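Local coordinates for YesW protein (Bacillus subtilis, PDB 2Z8S) that cleaves the rhamnogalacturonan backbone of plant cell-wall pectin by endo-type elimination, as a secreted family 11 polysaccharide lyase that needs calcium or manganese, at residues A7-L12 / D125-L130; G20-W25 / L508-E513; E108-S113 / T148-I153; S139-Q144 / G175-Q180. One frame throughout, in Å; residues are numbered along the deposited sequence.

Contact 1. Residues A7-L12 / D125-L130. With CA (calcium ion), chain I.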
loop_
_atom_site.group_PDB
_atom_site.type_symbol
_atom_site.label_atom_id
_atom_site.label_comp_id
_atom_site.label_asym_id
_atom_site.label_seq_id
_atom_site.Cartn_x
_atom_site.Cartn_y
_atom_site.Cartn_z
ATOM N N ALA A 7 -10.126 2.068 -14.562
ATOM C CA ALA A 7 -10.330 3.206 -15.452
ATOM C C ALA A 7 -10.003 4.476 -14.665
ATOM O O ALA A 7 -10.763 4.924 -13.807
ATOM C CB ALA A 7 -11.764 3.235 -16.000
ATOM N N LEU A 8 -8.832 5.021 -14.932
ATOM C CA LEU A 8 -8.411 6.245 -14.283
ATOM C C LEU A 8 -8.682 7.428 -15.197
ATOM O O LEU A 8 -8.618 7.291 -16.413
ATOM C CB LEU A 8 -6.932 6.166 -13.922
ATOM C CG LEU A 8 -6.638 5.213 -12.765
ATOM C CD1 LEU A 8 -5.145 5.115 -12.486
ATOM C CD2 LEU A 8 -7.389 5.655 -11.525
ATOM N N ASN A 9 -9.012 8.580 -14.620
ATOM C CA ASN A 9 -9.047 9.803 -15.410
ATOM C C ASN A 9 -7.597 10.170 -15.746
ATOM O O ASN A 9 -6.693 9.357 -15.539
ATOM C CB ASN A 9 -9.857 10.926 -14.725
ATOM C CG ASN A 9 -9.224 11.438 -13.420
ATOM O OD1 ASN A 9 -8.037 11.276 -13.173
ATOM N ND2 ASN A 9 -10.034 12.081 -12.593
ATOM N N ARG A 10 -7.354 11.358 -16.275
ATOM C CA ARG A 10 -6.003 11.705 -16.683
ATOM C C ARG A 10 -5.136 11.948 -15.444
ATOM O O ARG A 10 -3.911 12.020 -15.535
ATOM C CB ARG A 10 -6.033 12.920 -17.610
ATOM C CG ARG A 10 -4.687 13.410 -18.143
ATOM C CD ARG A 10 -3.920 12.333 -18.875
ATOM N NE ARG A 10 -4.649 11.829 -20.030
ATOM C CZ ARG A 10 -4.321 10.724 -20.689
ATOM N NH1 ARG A 10 -3.270 10.006 -20.302
ATOM N NH2 ARG A 10 -5.047 10.329 -21.727
ATOM N N GLY A 11 -5.777 12.042 -14.285
ATOM C CA GLY A 11 -5.078 12.326 -13.038
ATOM C C GLY A 11 -4.307 13.618 -13.124
ATOM O O GLY A 11 -3.303 13.798 -12.440
ATOM N N LEU A 12 -4.783 14.505 -13.992
ATOM C CA LEU A 12 -4.127 15.759 -14.274
ATOM C C LEU A 12 -4.135 16.623 -13.042
ATOM O O LEU A 12 -5.194 16.981 -12.528
ATOM C CB LEU A 12 -4.850 16.490 -15.397
ATOM C CG LEU A 12 -4.227 17.841 -15.736
ATOM C CD1 LEU A 12 -2.879 17.617 -16.380
ATOM C CD2 LEU A 12 -5.118 18.641 -16.651
ATOM N N ASP A 125 -15.660 7.794 -10.853
ATOM C CA ASP A 125 -15.421 9.001 -11.633
ATOM C C ASP A 125 -14.002 9.079 -12.209
ATOM O O ASP A 125 -13.640 10.094 -12.807
ATOM C CB ASP A 125 -15.771 10.257 -10.826
ATOM C CG ASP A 125 -14.808 10.515 -9.672
ATOM O OD1 ASP A 125 -13.907 9.685 -9.405
ATOM O OD2 ASP A 125 -14.953 11.571 -9.028
ATOM N N GLY A 126 -13.212 8.017 -12.029
ATOM C CA GLY A 126 -11.837 7.946 -12.553
ATOM C C GLY A 126 -10.767 8.508 -11.620
ATOM O O GLY A 126 -9.577 8.572 -11.973
ATOM N N GLN A 127 -11.186 8.918 -10.425
ATOM C CA GLN A 127 -10.295 9.521 -9.455
ATOM C C GLN A 127 -10.397 8.838 -8.105
ATOM O O GLN A 127 -11.489 8.509 -7.637
ATOM C CB GLN A 127 -10.650 10.978 -9.313
ATOM C CG GLN A 127 -10.218 11.611 -8.040
ATOM C CD GLN A 127 -10.796 12.990 -7.912
ATOM O OE1 GLN A 127 -10.534 13.863 -8.754
ATOM N NE2 GLN A 127 -11.601 13.207 -6.867
ATOM N N TYR A 128 -9.245 8.651 -7.475
ATOM C CA TYR A 128 -9.151 7.949 -6.201
ATOM C C TYR A 128 -9.755 8.723 -5.043
ATOM O O TYR A 128 -9.505 9.924 -4.871
ATOM C CB TYR A 128 -7.696 7.609 -5.889
ATOM C CG TYR A 128 -7.116 6.514 -6.758
ATOM C CD1 TYR A 128 -7.629 5.213 -6.718
ATOM C CD2 TYR A 128 -6.038 6.773 -7.612
ATOM C CE1 TYR A 128 -7.082 4.195 -7.518
ATOM C CE2 TYR A 128 -5.490 5.769 -8.410
ATOM C CZ TYR A 128 -6.016 4.486 -8.362
ATOM O OH TYR A 128 -5.462 3.496 -9.143
ATOM N N GLU A 129 -10.564 8.016 -4.260
ATOM C CA GLU A 129 -11.013 8.519 -2.977
ATOM C C GLU A 129 -10.076 7.993 -1.913
ATOM O O GLU A 129 -9.401 6.968 -2.102
ATOM C CB GLU A 129 -12.442 8.086 -2.670
ATOM C CG GLU A 129 -13.479 8.970 -3.277
ATOM C CD GLU A 129 -13.709 8.668 -4.746
ATOM O OE1 GLU A 129 -13.795 7.480 -5.124
ATOM O OE2 GLU A 129 -13.816 9.626 -5.539
ATOM N N LEU A 130 -10.035 8.713 -0.801
ATOM C CA LEU A 130 -9.184 8.348 0.304
ATOM C C LEU A 130 -10.005 7.598 1.320
ATOM O O LEU A 130 -11.001 8.113 1.841
ATOM C CB LEU A 130 -8.547 9.586 0.931
ATOM C CG LEU A 130 -7.600 10.324 0.001
ATOM C CD1 LEU A 130 -7.227 11.661 0.596
ATOM C CD2 LEU A 130 -6.374 9.480 -0.278
HETATM CA CA CA I . -13.820 7.939 -7.471
#

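Contact 2. Residues G20-W25 / L508-E513. With CA (calcium ion), chain H.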
loop_
_atom_site.group_PDB
_atom_site.type_symbol
_atom_site.label_atom_id
_atom_site.label_comp_id
_atom_site.label_asym_id
_atom_site.label_seq_id
_atom_site.Cartn_x
_atom_site.Cartn_y
_atom_site.Cartn_z
ATOM N N GLY A 20 6.809 28.191 -11.802
ATOM C CA GLY A 20 5.573 28.331 -12.589
ATOM C C GLY A 20 4.491 27.354 -12.152
ATOM O O GLY A 20 4.313 27.097 -10.952
ATOM N N ILE A 21 3.763 26.804 -13.119
ATOM C CA ILE A 21 2.754 25.811 -12.810
ATOM C C ILE A 21 3.245 24.449 -13.253
ATOM O O ILE A 21 3.325 24.168 -14.445
ATOM C CB ILE A 21 1.383 26.127 -13.455
ATOM C CG1 ILE A 21 0.859 27.499 -13.012
ATOM C CG2 ILE A 21 0.367 25.034 -13.147
ATOM C CD1 ILE A 21 0.680 27.694 -11.512
ATOM N N PHE A 22 3.599 23.616 -12.279
ATOM C CA PHE A 22 3.983 22.253 -12.571
ATOM C C PHE A 22 2.712 21.483 -12.825
ATOM O O PHE A 22 1.758 21.581 -12.065
ATOM C CB PHE A 22 4.766 21.619 -11.426
ATOM C CG PHE A 22 5.147 20.183 -11.685
ATOM C CD1 PHE A 22 6.294 19.873 -12.410
ATOM C CD2 PHE A 22 4.347 19.139 -11.222
ATOM C CE1 PHE A 22 6.644 18.547 -12.658
ATOM C CE2 PHE A 22 4.689 17.814 -11.472
ATOM C CZ PHE A 22 5.837 17.513 -12.185
ATOM N N VAL A 23 2.703 20.732 -13.912
ATOM C CA VAL A 23 1.531 19.996 -14.325
ATOM C C VAL A 23 2.000 18.594 -14.653
ATOM O O VAL A 23 2.940 18.414 -15.432
ATOM C CB VAL A 23 0.882 20.652 -15.567
ATOM C CG1 VAL A 23 -0.222 19.795 -16.129
ATOM C CG2 VAL A 23 0.349 22.033 -15.223
ATOM N N SER A 24 1.391 17.594 -14.036
ATOM C CA SER A 24 1.659 16.236 -14.472
ATOM C C SER A 24 0.365 15.484 -14.701
ATOM O O SER A 24 -0.716 15.956 -14.346
ATOM C CB SER A 24 2.579 15.502 -13.506
ATOM O OG SER A 24 2.039 15.523 -12.211
ATOM N N TRP A 25 0.473 14.329 -15.332
ATOM C CA TRP A 25 -0.702 13.523 -15.599
ATOM C C TRP A 25 -0.288 12.087 -15.803
ATOM O O TRP A 25 0.891 11.804 -15.996
ATOM C CB TRP A 25 -1.469 14.056 -16.803
ATOM C CG TRP A 25 -0.655 14.170 -18.033
ATOM C CD1 TRP A 25 -0.520 13.233 -19.022
ATOM C CD2 TRP A 25 0.126 15.294 -18.437
ATOM N NE1 TRP A 25 0.303 13.706 -20.015
ATOM C CE2 TRP A 25 0.714 14.969 -19.681
ATOM C CE3 TRP A 25 0.392 16.545 -17.867
ATOM C CZ2 TRP A 25 1.555 15.844 -20.356
ATOM C CZ3 TRP A 25 1.227 17.409 -18.535
ATOM C CH2 TRP A 25 1.802 17.057 -19.767
ATOM N N LEU A 508 -2.023 10.716 -8.462
ATOM C CA LEU A 508 -2.305 11.843 -9.357
ATOM C C LEU A 508 -1.089 12.027 -10.229
ATOM O O LEU A 508 -0.028 11.486 -9.918
ATOM C CB LEU A 508 -2.517 13.142 -8.585
ATOM C CG LEU A 508 -3.678 13.235 -7.602
ATOM C CD1 LEU A 508 -3.436 14.380 -6.637
ATOM C CD2 LEU A 508 -5.031 13.365 -8.304
ATOM N N GLY A 509 -1.219 12.801 -11.301
ATOM C CA GLY A 509 -0.065 13.145 -12.129
ATOM C C GLY A 509 0.748 11.975 -12.654
ATOM O O GLY A 509 0.247 10.855 -12.772
ATOM N N ASP A 510 2.010 12.250 -12.968
ATOM C CA ASP A 510 2.902 11.264 -13.566
ATOM C C ASP A 510 3.370 10.189 -12.586
ATOM O O ASP A 510 2.898 10.126 -11.446
ATOM C CB ASP A 510 4.099 11.947 -14.233
ATOM C CG ASP A 510 4.978 12.694 -13.254
ATOM O OD1 ASP A 510 4.947 12.413 -12.034
ATOM O OD2 ASP A 510 5.720 13.575 -13.720
ATOM N N TRP A 511 4.325 9.376 -13.038
ATOM C CA TRP A 511 4.709 8.132 -12.372
ATOM C C TRP A 511 5.292 8.277 -10.962
ATOM O O TRP A 511 5.269 7.313 -10.196
ATOM C CB TRP A 511 5.638 7.301 -13.268
ATOM C CG TRP A 511 6.956 7.959 -13.544
ATOM C CD1 TRP A 511 7.255 8.804 -14.581
ATOM C CD2 TRP A 511 8.153 7.842 -12.764
ATOM N NE1 TRP A 511 8.558 9.214 -14.495
ATOM C CE2 TRP A 511 9.136 8.638 -13.390
ATOM C CE3 TRP A 511 8.494 7.128 -11.608
ATOM C CZ2 TRP A 511 10.446 8.752 -12.884
ATOM C CZ3 TRP A 511 9.791 7.240 -11.107
ATOM C CH2 TRP A 511 10.749 8.045 -11.744
ATOM N N ARG A 512 5.799 9.457 -10.607
ATOM C CA ARG A 512 6.241 9.691 -9.229
ATOM C C ARG A 512 5.107 9.473 -8.240
ATOM O O ARG A 512 3.930 9.581 -8.600
ATOM C CB ARG A 512 6.820 11.088 -9.043
ATOM C CG ARG A 512 8.292 11.163 -9.381
ATOM C CD ARG A 512 8.526 11.070 -10.887
ATOM N NE ARG A 512 7.900 12.199 -11.569
ATOM C CZ ARG A 512 8.416 13.423 -11.612
ATOM N NH1 ARG A 512 9.577 13.694 -11.022
ATOM N NH2 ARG A 512 7.764 14.378 -12.254
ATOM N N GLU A 513 5.455 9.182 -6.991
ATOM C CA GLU A 513 4.447 8.840 -6.015
ATOM C C GLU A 513 4.047 10.039 -5.168
ATOM O O GLU A 513 4.863 10.893 -4.861
ATOM C CB GLU A 513 4.936 7.699 -5.146
ATOM C CG GLU A 513 5.598 6.594 -5.920
ATOM C CD GLU A 513 6.033 5.453 -5.033
ATOM O OE1 GLU A 513 7.257 5.215 -4.961
ATOM O OE2 GLU A 513 5.162 4.802 -4.404
HETATM CA CA CA H . 2.038 10.855 -9.302
HETATM O O HOH W 1 3.406 13.227 -9.726
#

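Contact 3. Residues E108-S113 / T148-I153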
loop_
_atom_site.group_PDB
_atom_site.type_symbol
_atom_site.label_atom_id
_atom_site.label_comp_id
_atom_site.label_asym_id
_atom_site.label_seq_id
_atom_site.Cartn_x
_atom_site.Cartn_y
_atom_site.Cartn_z
ATOM N N GLU A 108 -11.162 5.834 31.039
ATOM C CA GLU A 108 -10.104 6.427 30.212
ATOM C C GLU A 108 -10.662 7.037 28.915
ATOM O O GLU A 108 -11.357 6.367 28.147
ATOM C CB GLU A 108 -9.045 5.358 29.888
ATOM C CG GLU A 108 -8.004 5.766 28.835
ATOM C CD GLU A 108 -7.638 4.631 27.882
ATOM O OE1 GLU A 108 -8.504 3.789 27.572
ATOM O OE2 GLU A 108 -6.479 4.584 27.430
ATOM N N SER A 109 -10.361 8.307 28.679
ATOM C CA SER A 109 -10.765 8.963 27.429
ATOM C C SER A 109 -9.716 8.832 26.329
ATOM O O SER A 109 -8.528 8.635 26.595
ATOM C CB SER A 109 -11.134 10.439 27.647
ATOM O OG SER A 109 -10.146 11.109 28.399
ATOM N N TYR A 110 -10.173 8.928 25.088
ATOM C CA TYR A 110 -9.288 8.879 23.936
ATOM C C TYR A 110 -9.689 9.910 22.890
ATOM O O TYR A 110 -10.805 10.422 22.897
ATOM C CB TYR A 110 -9.281 7.484 23.321
ATOM C CG TYR A 110 -10.650 6.986 22.930
ATOM C CD1 TYR A 110 -11.195 7.300 21.689
ATOM C CD2 TYR A 110 -11.397 6.195 23.799
ATOM C CE1 TYR A 110 -12.450 6.846 21.321
ATOM C CE2 TYR A 110 -12.659 5.729 23.438
ATOM C CZ TYR A 110 -13.175 6.056 22.197
ATOM O OH TYR A 110 -14.420 5.599 21.827
ATOM N N THR A 111 -8.756 10.189 21.990
ATOM C CA THR A 111 -8.933 11.124 20.910
ATOM C C THR A 111 -8.643 10.343 19.637
ATOM O O THR A 111 -8.109 9.231 19.691
ATOM C CB THR A 111 -7.959 12.292 21.112
ATOM O OG1 THR A 111 -8.196 12.845 22.406
ATOM C CG2 THR A 111 -8.140 13.412 20.070
ATOM N N TYR A 112 -9.012 10.905 18.494
ATOM C CA TYR A 112 -8.700 10.279 17.223
ATOM C C TYR A 112 -7.630 11.015 16.436
ATOM O O TYR A 112 -7.609 12.249 16.383
ATOM C CB TYR A 112 -9.964 10.123 16.372
ATOM C CG TYR A 112 -10.844 9.011 16.856
ATOM C CD1 TYR A 112 -10.444 7.682 16.730
ATOM C CD2 TYR A 112 -12.059 9.280 17.463
ATOM C CE1 TYR A 112 -11.234 6.655 17.185
ATOM C CE2 TYR A 112 -12.863 8.256 17.921
ATOM C CZ TYR A 112 -12.445 6.946 17.780
ATOM O OH TYR A 112 -13.237 5.926 18.243
ATOM N N SER A 113 -6.749 10.240 15.817
ATOM C CA SER A 113 -5.857 10.771 14.817
ATOM C C SER A 113 -6.075 9.982 13.542
ATOM O O SER A 113 -6.380 8.801 13.606
ATOM C CB SER A 113 -4.398 10.688 15.275
ATOM O OG SER A 113 -3.959 9.351 15.309
ATOM N N THR A 148 -9.666 -0.186 23.826
ATOM C CA THR A 148 -9.350 0.730 22.737
ATOM C C THR A 148 -10.637 1.357 22.259
ATOM O O THR A 148 -11.681 0.712 22.294
ATOM C CB THR A 148 -8.716 -0.000 21.548
ATOM O OG1 THR A 148 -9.624 -0.984 21.044
ATOM C CG2 THR A 148 -7.420 -0.676 21.943
ATOM N N GLY A 149 -10.574 2.607 21.814
ATOM C CA GLY A 149 -11.731 3.258 21.214
ATOM C C GLY A 149 -12.092 2.673 19.861
ATOM O O GLY A 149 -11.331 1.902 19.272
ATOM N N ASP A 150 -13.262 3.044 19.363
ATOM C CA ASP A 150 -13.764 2.496 18.112
ATOM C C ASP A 150 -12.877 2.858 16.947
ATOM O O ASP A 150 -12.442 3.993 16.823
ATOM C CB ASP A 150 -15.172 3.011 17.823
ATOM C CG ASP A 150 -16.164 2.597 18.869
ATOM O OD1 ASP A 150 -16.042 1.462 19.378
ATOM O OD2 ASP A 150 -17.067 3.407 19.185
ATOM N N VAL A 151 -12.616 1.879 16.092
ATOM C CA VAL A 151 -11.990 2.135 14.811
ATOM C C VAL A 151 -13.051 2.740 13.890
ATOM O O VAL A 151 -14.191 2.286 13.860
ATOM C CB VAL A 151 -11.401 0.846 14.201
ATOM C CG1 VAL A 151 -10.649 1.146 12.906
ATOM C CG2 VAL A 151 -10.473 0.171 15.192
ATOM N N LEU A 152 -12.666 3.793 13.176
ATOM C CA LEU A 152 -13.530 4.470 12.222
ATOM C C LEU A 152 -12.837 4.528 10.874
ATOM O O LEU A 152 -11.677 4.912 10.782
ATOM C CB LEU A 152 -13.851 5.882 12.697
ATOM C CG LEU A 152 -14.465 6.023 14.092
ATOM C CD1 LEU A 152 -14.722 7.466 14.415
ATOM C CD2 LEU A 152 -15.753 5.244 14.179
ATOM N N ILE A 153 -13.544 4.114 9.832
ATOM C CA ILE A 153 -13.033 4.214 8.491
ATOM C C ILE A 153 -13.888 5.257 7.813
ATOM O O ILE A 153 -15.106 5.146 7.798
ATOM C CB ILE A 153 -13.124 2.874 7.726
ATOM C CG1 ILE A 153 -12.554 1.717 8.556
ATOM C CG2 ILE A 153 -12.427 2.968 6.381
ATOM C CD1 ILE A 153 -11.124 1.848 8.928
#

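Contact 4. Residues S139-Q144 / G175-Q180. With ADA (alpha-D-galactopyranuronic acid), chain C.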
loop_
_atom_site.group_PDB
_atom_site.type_symbol
_atom_site.label_atom_id
_atom_site.label_comp_id
_atom_site.label_asym_id
_atom_site.label_seq_id
_atom_site.Cartn_x
_atom_site.Cartn_y
_atom_site.Cartn_z
ATOM N N SER A 139 -5.174 2.916 21.046
ATOM C CA SER A 139 -4.976 1.729 20.203
ATOM C C SER A 139 -3.770 0.904 20.663
ATOM O O SER A 139 -2.823 1.442 21.221
ATOM C CB SER A 139 -4.857 2.099 18.728
ATOM O OG SER A 139 -3.681 2.829 18.483
ATOM N N LYS A 140 -3.816 -0.401 20.426
ATOM C CA LYS A 140 -2.915 -1.339 21.103
ATOM C C LYS A 140 -2.212 -2.332 20.179
ATOM O O LYS A 140 -2.818 -2.896 19.259
ATOM C CB LYS A 140 -3.688 -2.120 22.180
ATOM C CG LYS A 140 -4.253 -1.283 23.344
ATOM C CD LYS A 140 -3.169 -0.801 24.285
ATOM C CE LYS A 140 -3.762 -0.207 25.557
ATOM N NZ LYS A 140 -4.057 1.242 25.451
ATOM N N ASP A 141 -0.927 -2.552 20.435
ATOM C CA ASP A 141 -0.233 -3.674 19.825
ATOM C C ASP A 141 -0.817 -4.935 20.441
ATOM O O ASP A 141 -1.357 -4.903 21.551
ATOM C CB ASP A 141 1.260 -3.621 20.104
ATOM C CG ASP A 141 1.995 -4.810 19.523
ATOM O OD1 ASP A 141 2.317 -4.772 18.317
ATOM O OD2 ASP A 141 2.255 -5.780 20.270
ATOM N N ASN A 142 -0.725 -6.040 19.716
ATOM C CA ASN A 142 -1.287 -7.291 20.197
ATOM C C ASN A 142 -0.730 -7.739 21.540
ATOM O O ASN A 142 -1.412 -8.434 22.283
ATOM C CB ASN A 142 -1.142 -8.379 19.149
ATOM C CG ASN A 142 -2.078 -8.180 17.986
ATOM O OD1 ASN A 142 -2.376 -7.046 17.602
ATOM N ND2 ASN A 142 -2.552 -9.278 17.418
ATOM N N SER A 143 0.489 -7.312 21.858
ATOM C CA SER A 143 1.114 -7.624 23.144
ATOM C C SER A 143 0.559 -6.826 24.343
ATOM O O SER A 143 0.718 -7.253 25.490
ATOM C CB SER A 143 2.621 -7.413 23.048
ATOM O OG SER A 143 2.900 -6.033 22.907
ATOM N N GLN A 144 -0.074 -5.681 24.087
ATOM C CA GLN A 144 -0.548 -4.784 25.158
ATOM C C GLN A 144 -2.015 -4.980 25.471
ATOM O O GLN A 144 -2.860 -4.869 24.580
ATOM C CB GLN A 144 -0.387 -3.321 24.762
ATOM C CG GLN A 144 1.018 -2.803 24.680
ATOM C CD GLN A 144 1.167 -1.764 23.583
ATOM O OE1 GLN A 144 0.220 -1.037 23.256
ATOM N NE2 GLN A 144 2.362 -1.694 22.996
ATOM N N GLY A 175 -5.824 -1.164 16.564
ATOM C CA GLY A 175 -4.402 -1.453 16.553
ATOM C C GLY A 175 -3.909 -1.825 15.182
ATOM O O GLY A 175 -4.683 -2.287 14.344
ATOM N N ALA A 176 -2.617 -1.622 14.966
ATOM C CA ALA A 176 -1.951 -1.908 13.699
ATOM C C ALA A 176 -2.270 -3.293 13.116
ATOM O O ALA A 176 -2.347 -3.461 11.900
ATOM C CB ALA A 176 -0.441 -1.764 13.865
ATOM N N HIS A 177 -2.437 -4.281 13.991
ATOM C CA HIS A 177 -2.478 -5.664 13.545
ATOM C C HIS A 177 -3.871 -6.218 13.419
ATOM O O HIS A 177 -4.063 -7.303 12.867
ATOM C CB HIS A 177 -1.615 -6.518 14.453
ATOM C CG HIS A 177 -0.195 -6.075 14.468
ATOM N ND1 HIS A 177 0.642 -6.252 13.389
ATOM C CD2 HIS A 177 0.521 -5.403 15.401
ATOM C CE1 HIS A 177 1.828 -5.743 13.672
ATOM N NE2 HIS A 177 1.779 -5.215 14.884
ATOM N N TYR A 178 -4.829 -5.443 13.917
ATOM C CA TYR A 178 -6.237 -5.808 13.893
ATOM C C TYR A 178 -6.903 -5.568 12.531
ATOM O O TYR A 178 -6.919 -6.476 11.706
ATOM C CB TYR A 178 -6.966 -5.133 15.066
ATOM C CG TYR A 178 -6.438 -5.630 16.382
ATOM C CD1 TYR A 178 -6.917 -6.829 16.936
ATOM C CD2 TYR A 178 -5.420 -4.949 17.056
ATOM C CE1 TYR A 178 -6.423 -7.305 18.121
ATOM C CE2 TYR A 178 -4.912 -5.437 18.245
ATOM C CZ TYR A 178 -5.418 -6.615 18.761
ATOM O OH TYR A 178 -4.950 -7.113 19.937
ATOM N N THR A 179 -7.435 -4.366 12.297
ATOM C CA THR A 179 -8.084 -4.028 11.023
ATOM C C THR A 179 -7.104 -3.878 9.859
ATOM O O THR A 179 -6.250 -2.981 9.839
ATOM C CB THR A 179 -8.928 -2.742 11.133
ATOM O OG1 THR A 179 -9.948 -2.927 12.114
ATOM C CG2 THR A 179 -9.572 -2.380 9.799
ATOM N N GLN A 180 -7.238 -4.772 8.886
ATOM C CA GLN A 180 -6.530 -4.635 7.630
ATOM C C GLN A 180 -7.587 -4.451 6.565
ATOM O O GLN A 180 -8.329 -5.386 6.231
ATOM C CB GLN A 180 -5.658 -5.863 7.341
ATOM C CG GLN A 180 -4.765 -6.340 8.496
ATOM C CD GLN A 180 -4.071 -5.197 9.261
ATOM O OE1 GLN A 180 -3.756 -5.339 10.452
ATOM N NE2 GLN A 180 -3.851 -4.064 8.586
HETATM C C1 ADA C . 5.823 -2.075 20.042
HETATM C C2 ADA C . 6.335 -0.938 19.139
HETATM C C3 ADA C . 5.912 -1.207 17.678
HETATM C C4 ADA C . 6.548 -2.515 17.215
HETATM C C5 ADA C . 5.888 -3.620 18.070
HETATM C C6 ADA C . 6.418 -5.010 17.682
HETATM O O1 ADA C . 4.419 -2.007 20.265
HETATM O O2 ADA C . 5.877 0.339 19.608
HETATM O O3 ADA C . 6.298 -0.145 16.795
HETATM O O4 ADA C . 7.979 -2.410 17.410
HETATM O O5 ADA C . 6.102 -3.411 19.497
HETATM O O6B ADA C . 6.242 -5.420 16.519
HETATM O O6A ADA C . 7.009 -5.667 18.553
HETATM O O HOH W 2 -2.125 -4.300 16.850
#

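Contact 1. Residues A7-L12 / D125-L130
Leu8 and Gly126 bring their backbones within 4.2 Å, CA to CA, and one backbone hydrogen bond joins the two segments there: Asn9 N donates to Gly126 O at 2.7 Å with an N-H...O angle of 177°. The segment 125-130 closes a calcium-binding loop whose ligands, Asp121, Asp123, Asp125, the carbonyl of Gln127 and both carboxylate oxygens of Glu129, come from every second residue, and the loop leads into strand 129-136 of a propeller-family domain; residues 7-12 belong to the N-terminal beta-sheet domain. Gly126 packs close against 7-12, its CA 3.4 Å from Ala7 O in a CA-H...O contact, and a beta carbon at this position would collide with Asn9 N. The side chain of Asn9 bends back over its own backbone, CG lying between N and the carbonyl carbon (chi1 66°). OD1 thereby accepts from Gly11 N at 2.6 Å, the donor lying above the amide plane, which makes an Asx turn, while ND2 rests 3.5 Å from Gln127 CB. Replacing Asn9 by alanine would remove the amide, and Gly11 N would probably lose this acceptor, with a gap opening beside Gln127. Leu8 sends CD2 obliquely to the Tyr128 ring, 3.6 Å from CZ, and the phenol oxygen beyond it is hydrogen-bonded to Glu6. On the metal side Asp125 OD2 forms a salt bridge with Lys157, while OD1 binds the calcium ion at 2.6 Å and accepts from Gln127 N, in a second Asx turn, at 3.0 Å.

Contact 2. Residues G20-W25 / L508-E513
Ser24 and Gly509 meet where the end of strand 21-24, in the N-terminal beta-sheet domain, runs against a calcium-binding loop of the C-terminal domain. Ser24 OG sits between its backbone N and carbonyl carbon (chi1 56°), which lays it 3.2 Å from Gly509 CA; a beta carbon on that glycine would strike the hydroxyl. Ser24 CB lies 3.7 Å from Asp510 OD2. Asp510 itself is folded over its backbone, and Arg512, bent at chi2 and chi3, comes back to grip the carboxylate side-on. NH2 meets OD2 on its syn side at 2.6 Å, whereas NE reaches OD1 from above the carboxylate plane. The remaining guanidinium nitrogen, NH1, bonds to Ile532 O. Phe22, with CG anti to N (chi1 178°), extends its ring so that CZ comes 3.7 Å from Arg512 NH2, the ring and guanidinium planes being 63° apart. With an alanine at Asp510 the carboxylate is gone, and Arg512 is likely to be left without its ionic mate, held less firmly beside Phe22. The calcium ion takes the carbonyl oxygens of Leu508, Asp510 and Arg512, together with Asp506 and Glu514, and its water ligand donates to Asp510 OD1 at 2.9 Å.

Contact 3. Residues E108-S113 / T148-I153
Two tyrosine rings of 108-113 carry this contact, each with a face turned to 148-153. Gly149 CA lies over one face of Tyr110, 3.5 Å from the ring centroid and 22° off the normal, a CH-pi contact displaced toward the phenol end, where CZ is the nearest ring atom. With no side chain on Gly149 the backbone can settle on the ring; a beta carbon would run into CE1. The in-plane edge of Tyr110 is met by CE2 of Tyr112. Tyr112 is covered on both faces: Leu152 CD1 lies over one, 4.3 Å from the centroid, and Tyr110 CD1 over the opposite one, and Asp150 O sits at its edge, near the ring plane. The tyrosines and Leu152 lie on strands of one five-stranded antiparallel sheet of the propeller-family domain, and Gly149 and Asp150 on the loop leading into strand 152-156. Strand 129-136 lies between 109-120 and 152-156; the tyrosines therefore reach past it, and both touch its Pro136. Asp150, an experimentally identified carbohydrate-binding residue, is held through its backbone: Tyr112 (chi1 -75°) donates from OH to Asp150 O at 2.5 Å, in the carbonyl plane and on a lone pair, with a C=O...O angle of 123°. The Asp150 side chain is about 5 Å, nearest atoms, from that of Lys170, another carbohydrate-binding residue, while CB stays 3.5 Å from Tyr112 OH.

Contact 4. Residues S139-Q144 / G175-Q180
Asn142, Tyr178 and His177 bury the most surface here, where two loops of the propeller-family domain pack beside the substrate-binding region; Asn142 belongs to a type I beta turn from Asp141 to Gln144. Its amide comes at Tyr178 from the opposite direction, the planes 31° apart, with OD1 3.1 Å from CE2. The same oxygen lies 3.3 Å from His177 CB, while ND2 turns to the carbonyl oxygens of Asn263 and Asp266. With chi1 at -72°, CG of Asn142 is beside its backbone N, and OD1 falls between the two aromatic residues. At the in-plane edge of Tyr178, Lys140 O approaches CE2 at 3.4 Å, and the phenol oxygen bonds to Arg173. The imidazole of His177 meets Asp141 OD1 at its edge, CD2 to OD1 3.5 Å. NE2 is hydrogen-bonded to Tyr558, a substrate-binding residue that also bonds to the galacturonic acid. Asp141 OD2 accepts from Ser143 N, an Asx turn, and from Ser143 OG, the donors on opposite faces of its plane, within the turn closed by Gln144 N to Asp141 O. One water links the loops: it donates to Lys140 O and Asn142 OD1, and accepts from His177 N at 2.9 Å.

In the fold
The contacts form two pairs. Contacts 1 and 2, centres 13 Å apart, both join the N-terminal beta-sheet domain to calcium-binding loops of the C-terminal domain, and they touch directly: Gly11 O lies 2.6 Å from Gly509 N, a probable hydrogen bond. Contacts 3 and 4, also 13 Å apart, lie within the C-terminal domain and meet where Thr148 packs on Lys140. About 31 to 36 Å separates the centres of one pair from those of the other, yet contacts 1 and 3 reach the same five-stranded sheet. Along the chain the segments cross within each pair, and contact 2 encloses contacts 3 and 4. The domain interface lies on the opposite side of the chain's centre from contact 4.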